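Putative oxidoreductase molybdopterin-binding subunit (Sulfolobus tokodaii, PDB 4ZOH) binds a pterin cytosine dinucleotide as the molybdopterin-binding subunit of a putative oxidoreductase, probably related to aldehyde oxidase and xanthine dehydrogenase. Local coordinates at residues Val34-Ser39 against His222-Ala227; Asp357-Arg362 against Lys387-Gly392; Ser409-Ile414 against Ala590-Gly595. One frame throughout, in Å; residues are numbered along the deposited sequence.

All three contacts are buried, but their chemistry differs with the elements they join, and none relies on hydrocarbon alone. Contact 1, where strand 32-38 meets helix 223-235, lies across the chain's centre from the other two, its centre about 39 Å from that of contact 3 and 50 Å from that of contact 2; it joins a two-nitrogen salt bridge to an aromatic CH-pi contact. Contacts 2 and 3 are neighbours, with centres about 13 Å apart, and they touch through Leu388 and Arg362. Contact 2 pairs two helices through a tyrosine and a backbone carbonyl, whereas contact 3 reaches across an intervening strand of one sheet through a weak tyrosine-aspartate bond.

Contact 1. Residues Val34-Ser39 against His222-Ala227; sequences VAFVRS and HPEEYA
Charge pairing comes first in this strand-on-helix contact, where Arg38 reaches from strand 32-38 to Glu224 in the opening turn of helix 223-235. Both terminal nitrogens of the guanidinium converge on a single carboxylate oxygen: Arg38 NH2 lies 2.8 Å from Glu224 OE2, with an N-H...O angle of 158°, and Arg38 NH1 lies 3.1 Å from the same Glu224 OE2 in a more bent bond. The oxygen sits in the guanidinium plane, while the two planes are turned 58° apart. NH2 approaches on the anti side of the carboxylate and NH1 from above its plane, a grip end-on to one atom instead of the two-to-two pairing of a flat bidentate bridge.

Apolar contact uses the same glutamate. With CG anti to its carbonyl carbon (chi1 -63°), that methylene lies over the middle of the Phe36 ring, Glu224 CG standing 3.6 Å from the ring centroid in a CH-pi contact, and a bend at chi2 carries the carboxylate off toward Arg38. Ala227, one turn further along the helix, meets the ring at its edge, Ala227 CB standing 3.7 Å from Phe36 CE1. Trp241 packs edge-to-face with Phe36.

Each partner has a second charge: Arg168 makes another salt bridge to Glu224 OE2, and Glu247 pairs with Arg38 NE. The contact joins a strand of the a/b hammerhead region to a helix of the molybdopterin-binding region. Its chemistry implies that one glutamate serves two purposes, with methylene carbon on an aromatic face and an oxygen shared by two arginines, an environment likely to keep the buried carboxylate ionised.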
ATOM      1  N   VAL A  34      14.710   8.978   0.343  1.00 22.58           N
ATOM      2  CA  VAL A  34      15.176  10.374   0.167  1.00 22.54           C
ATOM      3  C   VAL A  34      15.756  10.887   1.489  1.00 24.29           C
ATOM      4  O   VAL A  34      15.105  10.788   2.532  1.00 24.22           O
ATOM      5  CB  VAL A  34      13.993  11.251  -0.332  1.00 21.97           C
ATOM      6  CG1 VAL A  34      14.333  12.738  -0.509  1.00 18.41           C
ATOM      7  CG2 VAL A  34      13.441  10.703  -1.665  1.00 20.70           C
ATOM      8  N   ALA A  35      16.960  11.448   1.452  1.00 21.58           N
ATOM      9  CA  ALA A  35      17.511  12.129   2.626  1.00 21.77           C
ATOM     10  C   ALA A  35      17.967  13.522   2.199  1.00 25.06           C
ATOM     11  O   ALA A  35      18.331  13.722   1.020  1.00 26.16           O
ATOM     12  CB  ALA A  35      18.651  11.296   3.232  1.00 17.89           C
ATOM     13  N   PHE A  36      17.951  14.475   3.138  1.00 22.27           N
ATOM     14  CA  PHE A  36      18.423  15.811   2.882  1.00 23.05           C
ATOM     15  C   PHE A  36      19.799  16.078   3.483  1.00 26.12           C
ATOM     16  O   PHE A  36      20.061  15.694   4.620  1.00 30.72           O
ATOM     17  CB  PHE A  36      17.402  16.854   3.330  1.00 20.90           C
ATOM     18  CG  PHE A  36      16.118  16.765   2.591  1.00 21.09           C
ATOM     19  CD1 PHE A  36      15.779  17.744   1.610  1.00 20.06           C
ATOM     20  CD2 PHE A  36      15.215  15.694   2.845  1.00 19.40           C
ATOM     21  CE1 PHE A  36      14.595  17.679   0.899  1.00 19.77           C
ATOM     22  CE2 PHE A  36      14.010  15.639   2.119  1.00 18.89           C
ATOM     23  CZ  PHE A  36      13.703  16.610   1.145  1.00 19.73           C
ATOM     24  N   VAL A  37      20.686  16.698   2.688  1.00 27.76           N
ATOM     25  CA  VAL A  37      21.947  17.291   3.175  1.00 24.80           C
ATOM     26  C   VAL A  37      21.543  18.614   3.795  1.00 22.34           C
ATOM     27  O   VAL A  37      20.714  19.349   3.224  1.00 25.68           O
ATOM     28  CB  VAL A  37      22.989  17.535   2.025  1.00 27.16           C
ATOM     29  CG1 VAL A  37      24.333  18.079   2.569  1.00 22.67           C
ATOM     30  CG2 VAL A  37      23.234  16.243   1.228  1.00 21.77           C
ATOM     31  N   ARG A  38      22.072  18.893   4.982  1.00 21.39           N
ATOM     32  CA  ARG A  38      21.698  20.145   5.736  1.00 23.71           C
ATOM     33  C   ARG A  38      22.904  21.059   6.018  1.00 24.75           C
ATOM     34  O   ARG A  38      24.057  20.555   6.089  1.00 23.00           O
ATOM     35  CB  ARG A  38      21.048  19.756   7.076  1.00 23.63           C
ATOM     36  CG  ARG A  38      19.654  19.154   6.849  1.00 23.57           C
ATOM     37  CD  ARG A  38      19.170  18.443   8.129  1.00 22.44           C
ATOM     38  NE  ARG A  38      18.002  17.630   7.854  1.00 18.47           N
ATOM     39  CZ  ARG A  38      16.780  18.054   7.649  1.00 19.43           C
ATOM     40  NH1 ARG A  38      16.456  19.325   7.721  1.00 19.14           N
ATOM     41  NH2 ARG A  38      15.816  17.145   7.418  1.00 20.35           N
ATOM     42  N   SER A  39      22.650  22.369   6.130  1.00 25.48           N
ATOM     43  CA  SER A  39      23.735  23.335   6.380  1.00 27.58           C
ATOM     44  C   SER A  39      24.447  22.985   7.672  1.00 30.41           C
ATOM     45  O   SER A  39      23.787  22.735   8.739  1.00 27.96           O
ATOM     46  CB  SER A  39      23.233  24.759   6.436  1.00 27.44           C
ATOM     47  OG  SER A  39      24.358  25.620   6.540  1.00 31.69           O
ATOM     48  N   HIS A 222       6.679  21.476   5.661  1.00 17.10           N
ATOM     49  CA  HIS A 222       8.026  21.688   5.834  1.00 20.33           C
ATOM     50  C   HIS A 222       8.816  21.770   4.524  1.00 21.68           C
ATOM     51  O   HIS A 222       8.372  21.213   3.542  1.00 20.74           O
ATOM     52  CB  HIS A 222       8.565  20.538   6.662  1.00 19.94           C
ATOM     53  CG  HIS A 222       8.173  20.662   8.095  1.00 22.06           C
ATOM     54  ND1 HIS A 222       8.989  21.253   9.027  1.00 22.54           N
ATOM     55  CD2 HIS A 222       7.021  20.354   8.737  1.00 22.38           C
ATOM     56  CE1 HIS A 222       8.393  21.256  10.208  1.00 23.17           C
ATOM     57  NE2 HIS A 222       7.186  20.733  10.054  1.00 23.87           N
ATOM     58  N   PRO A 223      10.020  22.361   4.557  1.00 20.84           N
ATOM     59  CA  PRO A 223      10.776  22.354   3.261  1.00 23.48           C
ATOM     60  C   PRO A 223      10.893  20.963   2.621  1.00 23.82           C
ATOM     61  O   PRO A 223      10.692  20.844   1.398  1.00 23.36           O
ATOM     62  CB  PRO A 223      12.173  22.896   3.636  1.00 21.54           C
ATOM     63  CG  PRO A 223      11.975  23.663   4.937  1.00 23.64           C
ATOM     64  CD  PRO A 223      10.849  22.893   5.674  1.00 20.95           C
ATOM     65  N   GLU A 224      11.139  19.931   3.436  1.00 21.48           N
ATOM     66  CA  GLU A 224      11.274  18.568   2.928  1.00 21.43           C
ATOM     67  C   GLU A 224       9.990  18.059   2.251  1.00 23.04           C
ATOM     68  O   GLU A 224      10.041  17.299   1.263  1.00 20.14           O
ATOM     69  CB  GLU A 224      11.661  17.609   4.062  1.00 20.46           C
ATOM     70  CG  GLU A 224      12.993  17.884   4.712  1.00 18.18           C
ATOM     71  CD  GLU A 224      12.844  18.793   5.918  1.00 18.69           C
ATOM     72  OE1 GLU A 224      12.099  19.730   5.850  1.00 17.53           O
ATOM     73  OE2 GLU A 224      13.504  18.582   6.924  1.00 19.46           O
ATOM     74  N   GLU A 225       8.838  18.480   2.752  1.00 20.22           N
ATOM     75  CA  GLU A 225       7.624  18.018   2.134  1.00 21.40           C
ATOM     76  C   GLU A 225       7.408  18.633   0.738  1.00 21.93           C
ATOM     77  O   GLU A 225       7.045  17.944  -0.212  1.00 19.04           O
ATOM     78  CB  GLU A 225       6.394  18.296   3.038  1.00 19.67           C
ATOM     79  CG  GLU A 225       6.237  17.337   4.261  1.00 20.59           C
ATOM     80  CD  GLU A 225       5.223  17.912   5.255  1.00 20.24           C
ATOM     81  OE1 GLU A 225       5.562  18.855   5.949  1.00 22.77           O
ATOM     82  OE2 GLU A 225       4.086  17.465   5.363  1.00 18.34           O
ATOM     83  N   TYR A 226       7.533  19.952   0.646  1.00 21.46           N
ATOM     84  CA  TYR A 226       7.544  20.629  -0.716  1.00 23.31           C
ATOM     85  C   TYR A 226       8.544  20.001  -1.685  1.00 20.71           C
ATOM     86  O   TYR A 226       8.194  19.701  -2.825  1.00 22.94           O
ATOM     87  CB  TYR A 226       7.850  22.122  -0.562  1.00 18.72           C
ATOM     88  CG  TYR A 226       6.743  22.928   0.089  1.00 18.56           C
ATOM     89  CD1 TYR A 226       5.457  22.921  -0.434  1.00 17.93           C
ATOM     90  CD2 TYR A 226       7.007  23.693   1.230  1.00 18.24           C
ATOM     91  CE1 TYR A 226       4.459  23.696   0.071  1.00 19.24           C
ATOM     92  CE2 TYR A 226       6.023  24.494   1.756  1.00 18.89           C
ATOM     93  CZ  TYR A 226       4.762  24.501   1.152  1.00 20.60           C
ATOM     94  OH  TYR A 226       3.777  25.260   1.684  1.00 20.80           O
ATOM     95  N   ALA A 227       9.744  19.763  -1.216  1.00 21.06           N
ATOM     96  CA  ALA A 227      10.777  19.180  -2.066  1.00 22.61           C
ATOM     97  C   ALA A 227      10.451  17.756  -2.494  1.00 23.20           C
ATOM     98  O   ALA A 227      10.622  17.388  -3.679  1.00 21.97           O
ATOM     99  CB  ALA A 227      12.146  19.242  -1.407  1.00 20.45           C
TER

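Contact 2. Residues Asp357-Arg362 against Lys387-Gly392; sequences DQYEIR and KLLEIG
Tyr359 projects its phenol from helix 358-365 onto the backbone of helix 385-401, overlapping the turn from Leu389 to Gly392. The hydroxyl donates to Leu389 O, with Tyr359 OH and Leu389 O 2.5 Å apart. The bond lies in the carbonyl plane, on a lone pair, at a C=O...O angle of 123°, and the accepting oxygen lies near the plane of the phenol ring at its edge.

The leucine that offers this carbonyl also packs against the tyrosine. Its two methyls divide the work: Leu389 CD2 comes within 4.0 Å of Tyr359 CZ, whereas Leu389 CD1 lies 3.9 Å from Arg362 O, one turn along the first helix. Gly392 also brings bare backbone to the hydroxyl, with Gly392 C 3.2 Å from Tyr359 OH. A phenylalanine in place of Tyr359 would probably keep much of the ring packing but leave the Leu389 carbonyl without its hydroxyl donor.

Arg362 turns its charged end away from this interface, bonding to Gln358 O within its own helix, to Asn348 and to Glu344. At the head of that helix, Asp357 OD2 accepts from Glu360 N at 3.1 Å, a capping bond. The two short segments run nearly antiparallel, at 162° with axes 11.1 Å apart. This is an antiparallel helix pair packed on a mixed beta-sheet: Val408 of strand 405-412 touches Tyr359 and Arg362, and Val570 of the adjoining strand 568-577 touches both Tyr359 and Leu389.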
ATOM      1  N   ASP A 357      -0.358  37.324  49.894  1.00 38.25           N
ATOM      2  CA  ASP A 357      -0.589  35.943  49.581  1.00 36.59           C
ATOM      3  C   ASP A 357      -0.863  35.734  48.084  1.00 31.07           C
ATOM      4  O   ASP A 357      -1.735  36.442  47.495  1.00 36.62           O
ATOM      5  CB  ASP A 357      -1.813  35.454  50.342  1.00 32.20           C
ATOM      6  CG  ASP A 357      -2.020  33.988  50.141  1.00 30.12           C
ATOM      7  OD1 ASP A 357      -1.158  33.223  50.596  1.00 29.44           O
ATOM      8  OD2 ASP A 357      -3.018  33.635  49.509  1.00 32.80           O
ATOM      9  N   GLN A 358      -0.173  34.751  47.507  1.00 31.58           N
ATOM     10  CA  GLN A 358      -0.291  34.438  46.065  1.00 32.23           C
ATOM     11  C   GLN A 358      -1.699  34.090  45.627  1.00 36.23           C
ATOM     12  O   GLN A 358      -2.092  34.431  44.491  1.00 35.97           O
ATOM     13  CB  GLN A 358       0.719  33.391  45.640  1.00 34.69           C
ATOM     14  CG  GLN A 358       0.440  31.958  46.070  1.00 33.65           C
ATOM     15  CD  GLN A 358       1.505  31.050  45.551  1.00 33.44           C
ATOM     16  OE1 GLN A 358       1.741  30.965  44.342  1.00 37.53           O
ATOM     17  NE2 GLN A 358       2.187  30.376  46.452  1.00 35.96           N
ATOM     18  N   TYR A 359      -2.517  33.496  46.528  1.00 32.42           N
ATOM     19  CA  TYR A 359      -3.914  33.259  46.140  1.00 28.56           C
ATOM     20  C   TYR A 359      -4.778  34.539  46.291  1.00 32.98           C
ATOM     21  O   TYR A 359      -5.677  34.865  45.432  1.00 26.92           O
ATOM     22  CB  TYR A 359      -4.534  32.064  46.891  1.00 27.34           C
ATOM     23  CG  TYR A 359      -5.535  31.304  46.022  1.00 26.42           C
ATOM     24  CD1 TYR A 359      -5.157  30.098  45.338  1.00 25.71           C
ATOM     25  CD2 TYR A 359      -6.822  31.791  45.836  1.00 25.64           C
ATOM     26  CE1 TYR A 359      -6.074  29.450  44.509  1.00 24.81           C
ATOM     27  CE2 TYR A 359      -7.731  31.147  45.030  1.00 26.64           C
ATOM     28  CZ  TYR A 359      -7.339  29.971  44.376  1.00 26.81           C
ATOM     29  OH  TYR A 359      -8.266  29.339  43.569  1.00 32.15           O
ATOM     30  N   GLU A 360      -4.496  35.280  47.371  1.00 34.97           N
ATOM     31  CA  GLU A 360      -5.315  36.484  47.697  1.00 39.44           C
ATOM     32  C   GLU A 360      -5.171  37.547  46.577  1.00 32.76           C
ATOM     33  O   GLU A 360      -6.164  38.123  46.090  1.00 36.04           O
ATOM     34  CB  GLU A 360      -4.958  37.069  49.129  1.00 41.03           C
ATOM     35  CG  GLU A 360      -5.510  36.255  50.317  1.00 43.68           C
ATOM     36  CD  GLU A 360      -7.039  36.184  50.373  1.00 48.56           C
ATOM     37  OE1 GLU A 360      -7.715  37.200  50.100  1.00 49.29           O
ATOM     38  OE2 GLU A 360      -7.580  35.097  50.672  1.00 56.28           O
ATOM     39  N   ILE A 361      -3.940  37.752  46.129  1.00 34.87           N
ATOM     40  CA  ILE A 361      -3.701  38.747  45.050  1.00 33.22           C
ATOM     41  C   ILE A 361      -4.555  38.450  43.799  1.00 37.68           C
ATOM     42  O   ILE A 361      -5.143  39.390  43.197  1.00 35.64           O
ATOM     43  CB  ILE A 361      -2.209  38.886  44.753  1.00 35.07           C
ATOM     44  CG1 ILE A 361      -1.943  40.292  44.203  1.00 31.62           C
ATOM     45  CG2 ILE A 361      -1.757  37.749  43.858  1.00 33.44           C
ATOM     46  CD1 ILE A 361      -0.475  40.667  44.228  1.00 27.20           C
ATOM     47  N   ARG A 362      -4.737  37.151  43.492  1.00 31.52           N
ATOM     48  CA  ARG A 362      -5.532  36.768  42.351  1.00 33.24           C
ATOM     49  C   ARG A 362      -7.032  36.992  42.592  1.00 34.15           C
ATOM     50  O   ARG A 362      -7.775  37.433  41.684  1.00 34.24           O
ATOM     51  CB  ARG A 362      -5.169  35.289  41.893  1.00 34.96           C
ATOM     52  CG  ARG A 362      -3.710  35.107  41.449  1.00 30.98           C
ATOM     53  CD  ARG A 362      -3.348  33.639  41.071  1.00 31.73           C
ATOM     54  NE  ARG A 362      -2.156  33.638  40.229  1.00 26.39           N
ATOM     55  CZ  ARG A 362      -0.908  33.802  40.662  1.00 29.53           C
ATOM     56  NH1 ARG A 362      -0.629  33.915  41.970  1.00 26.04           N
ATOM     57  NH2 ARG A 362       0.091  33.834  39.784  1.00 25.22           N
ATOM     58  N   LYS A 387     -15.525  32.846  40.905  1.00 34.03           N
ATOM     59  CA  LYS A 387     -16.198  31.682  41.464  1.00 37.44           C
ATOM     60  C   LYS A 387     -15.391  30.420  41.310  1.00 45.00           C
ATOM     61  O   LYS A 387     -15.350  29.582  42.218  1.00 51.52           O
ATOM     62  CB  LYS A 387     -17.542  31.531  40.773  1.00 39.52           C
ATOM     63  CG  LYS A 387     -18.389  30.319  41.127  1.00 42.30           C
ATOM     64  CD  LYS A 387     -19.807  30.649  40.672  1.00 42.48           C
ATOM     65  CE  LYS A 387     -20.815  29.721  41.328  1.00 57.20           C
ATOM     66  NZ  LYS A 387     -21.346  28.707  40.368  1.00 63.19           N
ATOM     67  N   LEU A 388     -14.735  30.280  40.152  1.00 43.59           N
ATOM     68  CA  LEU A 388     -13.816  29.163  39.928  1.00 37.99           C
ATOM     69  C   LEU A 388     -12.635  29.281  40.852  1.00 31.68           C
ATOM     70  O   LEU A 388     -12.196  28.286  41.377  1.00 30.08           O
ATOM     71  CB  LEU A 388     -13.373  29.053  38.456  1.00 36.80           C
ATOM     72  CG  LEU A 388     -12.777  27.694  38.162  1.00 39.60           C
ATOM     73  CD1 LEU A 388     -13.241  27.119  36.848  1.00 39.57           C
ATOM     74  CD2 LEU A 388     -11.280  27.849  38.148  1.00 42.61           C
ATOM     75  N   LEU A 389     -12.106  30.487  41.039  1.00 29.48           N
ATOM     76  CA  LEU A 389     -11.036  30.680  42.006  1.00 32.77           C
ATOM     77  C   LEU A 389     -11.466  30.357  43.471  1.00 34.20           C
ATOM     78  O   LEU A 389     -10.637  29.829  44.248  1.00 30.07           O
ATOM     79  CB  LEU A 389     -10.513  32.109  41.932  1.00 32.25           C
ATOM     80  CG  LEU A 389      -9.618  32.537  40.782  1.00 35.35           C
ATOM     81  CD1 LEU A 389      -9.507  34.071  40.794  1.00 32.98           C
ATOM     82  CD2 LEU A 389      -8.241  31.937  40.964  1.00 34.02           C
ATOM     83  N   GLU A 390     -12.735  30.637  43.829  1.00 36.35           N
ATOM     84  CA  GLU A 390     -13.226  30.319  45.208  1.00 45.65           C
ATOM     85  C   GLU A 390     -13.207  28.806  45.359  1.00 45.40           C
ATOM     86  O   GLU A 390     -12.647  28.296  46.310  1.00 44.97           O
ATOM     87  CB  GLU A 390     -14.629  30.879  45.529  1.00 44.28           C
ATOM     88  CG  GLU A 390     -14.840  32.399  45.329  1.00 49.98           C
ATOM     89  CD  GLU A 390     -14.360  33.296  46.488  1.00 57.41           C
ATOM     90  OE1 GLU A 390     -13.324  33.030  47.152  1.00 58.01           O
ATOM     91  OE2 GLU A 390     -15.027  34.316  46.731  1.00 59.88           O
ATOM     92  N   ILE A 391     -13.731  28.094  44.355  1.00 45.32           N
ATOM     93  CA  ILE A 391     -13.664  26.631  44.337  1.00 39.46           C
ATOM     94  C   ILE A 391     -12.216  26.156  44.524  1.00 40.19           C
ATOM     95  O   ILE A 391     -11.934  25.199  45.252  1.00 37.50           O
ATOM     96  CB  ILE A 391     -14.281  26.033  43.041  1.00 41.49           C
ATOM     97  CG1 ILE A 391     -15.808  26.147  43.073  1.00 43.39           C
ATOM     98  CG2 ILE A 391     -13.863  24.571  42.871  1.00 42.89           C
ATOM     99  CD1 ILE A 391     -16.517  26.092  41.715  1.00 41.59           C
ATOM    100  N   GLY A 392     -11.281  26.818  43.858  1.00 35.66           N
ATOM    101  CA  GLY A 392      -9.900  26.359  43.920  1.00 30.36           C
ATOM    102  C   GLY A 392      -9.135  26.679  45.157  1.00 31.38           C
ATOM    103  O   GLY A 392      -8.055  26.068  45.421  1.00 30.66           O
TER

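Contact 3. Residues Ser409-Ile414 against Ala590-Gly595; sequences SSYIEI and AVDDVG
Tyr411 and Asp592 carry the contact, their side chains crossing at about a right angle, with ring and carboxylate planes 77° apart. The phenol reaches its partner along the ring's edge: Asp592 OD1 lies close to the ring plane, 3.3 Å from Tyr411 CE2 and 3.0 Å from Tyr411 OH. The hydroxyl donates to that oxygen, but the bond is weak. A chi1 of 77° sets Tyr411 CG between the backbone N and the carbonyl carbon; this torsion directs the ring off strand 405-412, and its length reaches across the intervening strand to Asp592, although the CA atoms of Tyr411 and Asp592 remain 9.2 Å apart.

His571, on the intervening strand 568-577, meets both partners. It donates through NE2 to Asp592 OD1, a stronger partner than the phenol, and its ring meets that of Tyr411 with planes at about 85°. Trp653 NE1 bonds to Asp592 OD2, giving both carboxylate oxygens of this buried aspartate donors.

Just beyond, Asp593 OD1 accepts from Gly595 N at 3.0 Å, an Asx turn as strand 583-593 ends. Val594, within that turn, belongs to the pterin cytosine dinucleotide pocket, and its carbonyl makes a weak hydrogen bond to the cofactor.

Strand 568-577 runs between strands 405-412 and 583-593 in a mixed sheet, with 651-655 beyond the latter, while Ile340 of helix 336-353 and Ala673 and Ala677 of helix 673-688 pack against Tyr411.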
ATOM      1  N   SER A 409      -1.309  29.333  39.651  1.00 25.33           N
ATOM      2  CA  SER A 409      -1.488  30.309  38.594  1.00 27.41           C
ATOM      3  C   SER A 409      -2.882  30.134  38.045  1.00 28.49           C
ATOM      4  O   SER A 409      -3.529  29.076  38.161  1.00 32.41           O
ATOM      5  CB  SER A 409      -0.356  30.232  37.491  1.00 22.79           C
ATOM      6  OG  SER A 409      -0.572  29.091  36.683  1.00 27.90           O
ATOM      7  N   SER A 410      -3.372  31.204  37.478  1.00 24.22           N
ATOM      8  CA  SER A 410      -4.657  31.176  36.902  1.00 26.56           C
ATOM      9  C   SER A 410      -4.485  31.529  35.402  1.00 32.00           C
ATOM     10  O   SER A 410      -3.571  32.288  35.054  1.00 32.49           O
ATOM     11  CB  SER A 410      -5.455  32.208  37.596  1.00 27.36           C
ATOM     12  OG  SER A 410      -6.756  31.951  37.224  1.00 35.06           O
ATOM     13  N   TYR A 411      -5.287  30.935  34.526  1.00 27.15           N
ATOM     14  CA  TYR A 411      -5.068  31.155  33.128  1.00 27.89           C
ATOM     15  C   TYR A 411      -6.405  31.444  32.515  1.00 25.23           C
ATOM     16  O   TYR A 411      -7.466  31.068  33.048  1.00 24.08           O
ATOM     17  CB  TYR A 411      -4.359  29.917  32.457  1.00 25.09           C
ATOM     18  CG  TYR A 411      -5.296  28.775  32.221  1.00 27.63           C
ATOM     19  CD1 TYR A 411      -6.045  28.704  31.055  1.00 25.32           C
ATOM     20  CD2 TYR A 411      -5.526  27.774  33.250  1.00 28.10           C
ATOM     21  CE1 TYR A 411      -6.979  27.674  30.858  1.00 28.54           C
ATOM     22  CE2 TYR A 411      -6.424  26.722  33.045  1.00 25.76           C
ATOM     23  CZ  TYR A 411      -7.132  26.667  31.860  1.00 29.81           C
ATOM     24  OH  TYR A 411      -8.058  25.678  31.643  1.00 30.68           O
ATOM     25  N   ILE A 412      -6.353  32.122  31.380  1.00 23.58           N
ATOM     26  CA  ILE A 412      -7.497  32.163  30.456  1.00 24.18           C
ATOM     27  C   ILE A 412      -6.878  31.936  29.054  1.00 23.29           C
ATOM     28  O   ILE A 412      -5.667  32.053  28.938  1.00 22.44           O
ATOM     29  CB  ILE A 412      -8.295  33.469  30.603  1.00 22.79           C
ATOM     30  CG1 ILE A 412      -9.593  33.358  29.817  1.00 22.39           C
ATOM     31  CG2 ILE A 412      -7.429  34.713  30.352  1.00 25.65           C
ATOM     32  CD1 ILE A 412     -10.810  34.037  30.403  1.00 20.66           C
ATOM     33  N   GLU A 413      -7.671  31.569  28.036  1.00 21.08           N
ATOM     34  CA  GLU A 413      -7.121  30.903  26.899  1.00 22.26           C
ATOM     35  C   GLU A 413      -8.071  31.110  25.754  1.00 25.23           C
ATOM     36  O   GLU A 413      -9.243  31.424  26.001  1.00 24.16           O
ATOM     37  CB  GLU A 413      -6.826  29.400  27.276  1.00 22.34           C
ATOM     38  CG  GLU A 413      -6.974  28.267  26.252  1.00 23.21           C
ATOM     39  CD  GLU A 413      -5.899  28.263  25.165  1.00 25.89           C
ATOM     40  OE1 GLU A 413      -5.281  29.371  24.909  1.00 26.36           O
ATOM     41  OE2 GLU A 413      -5.686  27.162  24.552  1.00 22.41           O
ATOM     42  N   ILE A 414      -7.571  30.980  24.503  1.00 25.08           N
ATOM     43  CA  ILE A 414      -8.410  31.202  23.298  1.00 23.56           C
ATOM     44  C   ILE A 414      -8.414  29.930  22.475  1.00 21.72           C
ATOM     45  O   ILE A 414      -7.384  29.363  22.262  1.00 19.63           O
ATOM     46  CB  ILE A 414      -7.972  32.464  22.483  1.00 25.30           C
ATOM     47  CG1 ILE A 414      -6.434  32.587  22.441  1.00 27.57           C
ATOM     48  CG2 ILE A 414      -8.574  33.724  23.134  1.00 25.20           C
ATOM     49  CD1 ILE A 414      -5.852  33.650  21.474  1.00 26.32           C
ATOM     50  N   ALA A 590      -5.491  20.650  39.024  1.00 25.66           N
ATOM     51  CA  ALA A 590      -5.967  21.507  37.927  1.00 30.49           C
ATOM     52  C   ALA A 590      -7.436  21.657  38.146  1.00 28.08           C
ATOM     53  O   ALA A 590      -8.187  20.648  38.290  1.00 26.76           O
ATOM     54  CB  ALA A 590      -5.734  20.847  36.549  1.00 27.12           C
ATOM     55  N   VAL A 591      -7.885  22.910  38.138  1.00 29.03           N
ATOM     56  CA  VAL A 591      -9.337  23.113  38.086  1.00 26.31           C
ATOM     57  C   VAL A 591      -9.643  23.866  36.818  1.00 24.68           C
ATOM     58  O   VAL A 591      -9.258  25.017  36.727  1.00 27.40           O
ATOM     59  CB  VAL A 591      -9.857  23.860  39.355  1.00 25.89           C
ATOM     60  CG1 VAL A 591     -11.368  24.075  39.216  1.00 25.87           C
ATOM     61  CG2 VAL A 591      -9.574  23.022  40.601  1.00 25.99           C
ATOM     62  N   ASP A 592     -10.379  23.280  35.876  1.00 25.86           N
ATOM     63  CA  ASP A 592     -10.604  23.925  34.568  1.00 25.30           C
ATOM     64  C   ASP A 592     -12.068  24.179  34.258  1.00 25.60           C
ATOM     65  O   ASP A 592     -12.969  23.400  34.631  1.00 26.83           O
ATOM     66  CB  ASP A 592     -10.040  23.042  33.435  1.00 26.16           C
ATOM     67  CG  ASP A 592      -8.503  22.888  33.480  1.00 26.64           C
ATOM     68  OD1 ASP A 592      -7.771  23.792  33.911  1.00 28.32           O
ATOM     69  OD2 ASP A 592      -8.002  21.791  33.097  1.00 27.76           O
ATOM     70  N   ASP A 593     -12.345  25.232  33.510  1.00 22.84           N
ATOM     71  CA  ASP A 593     -13.697  25.327  32.989  1.00 23.91           C
ATOM     72  C   ASP A 593     -13.583  25.378  31.472  1.00 26.00           C
ATOM     73  O   ASP A 593     -13.160  26.393  30.905  1.00 25.49           O
ATOM     74  CB  ASP A 593     -14.460  26.534  33.555  1.00 24.88           C
ATOM     75  CG  ASP A 593     -15.889  26.668  32.985  1.00 29.63           C
ATOM     76  OD1 ASP A 593     -16.265  25.908  32.046  1.00 29.78           O
ATOM     77  OD2 ASP A 593     -16.667  27.552  33.442  1.00 30.14           O
ATOM     78  N   VAL A 594     -13.958  24.276  30.836  1.00 24.97           N
ATOM     79  CA  VAL A 594     -13.837  24.149  29.383  1.00 23.14           C
ATOM     80  C   VAL A 594     -15.173  23.993  28.714  1.00 23.65           C
ATOM     81  O   VAL A 594     -15.287  23.408  27.602  1.00 21.23           O
ATOM     82  CB  VAL A 594     -12.820  23.032  28.940  1.00 21.68           C
ATOM     83  CG1 VAL A 594     -11.390  23.473  29.228  1.00 19.62           C
ATOM     84  CG2 VAL A 594     -13.137  21.659  29.568  1.00 21.45           C
ATOM     85  N   GLY A 595     -16.200  24.572  29.345  1.00 22.62           N
ATOM     86  CA  GLY A 595     -17.553  24.436  28.805  1.00 23.97           C
ATOM     87  C   GLY A 595     -18.055  23.004  28.989  1.00 28.16           C
ATOM     88  O   GLY A 595     -17.508  22.251  29.831  1.00 26.58           O
TER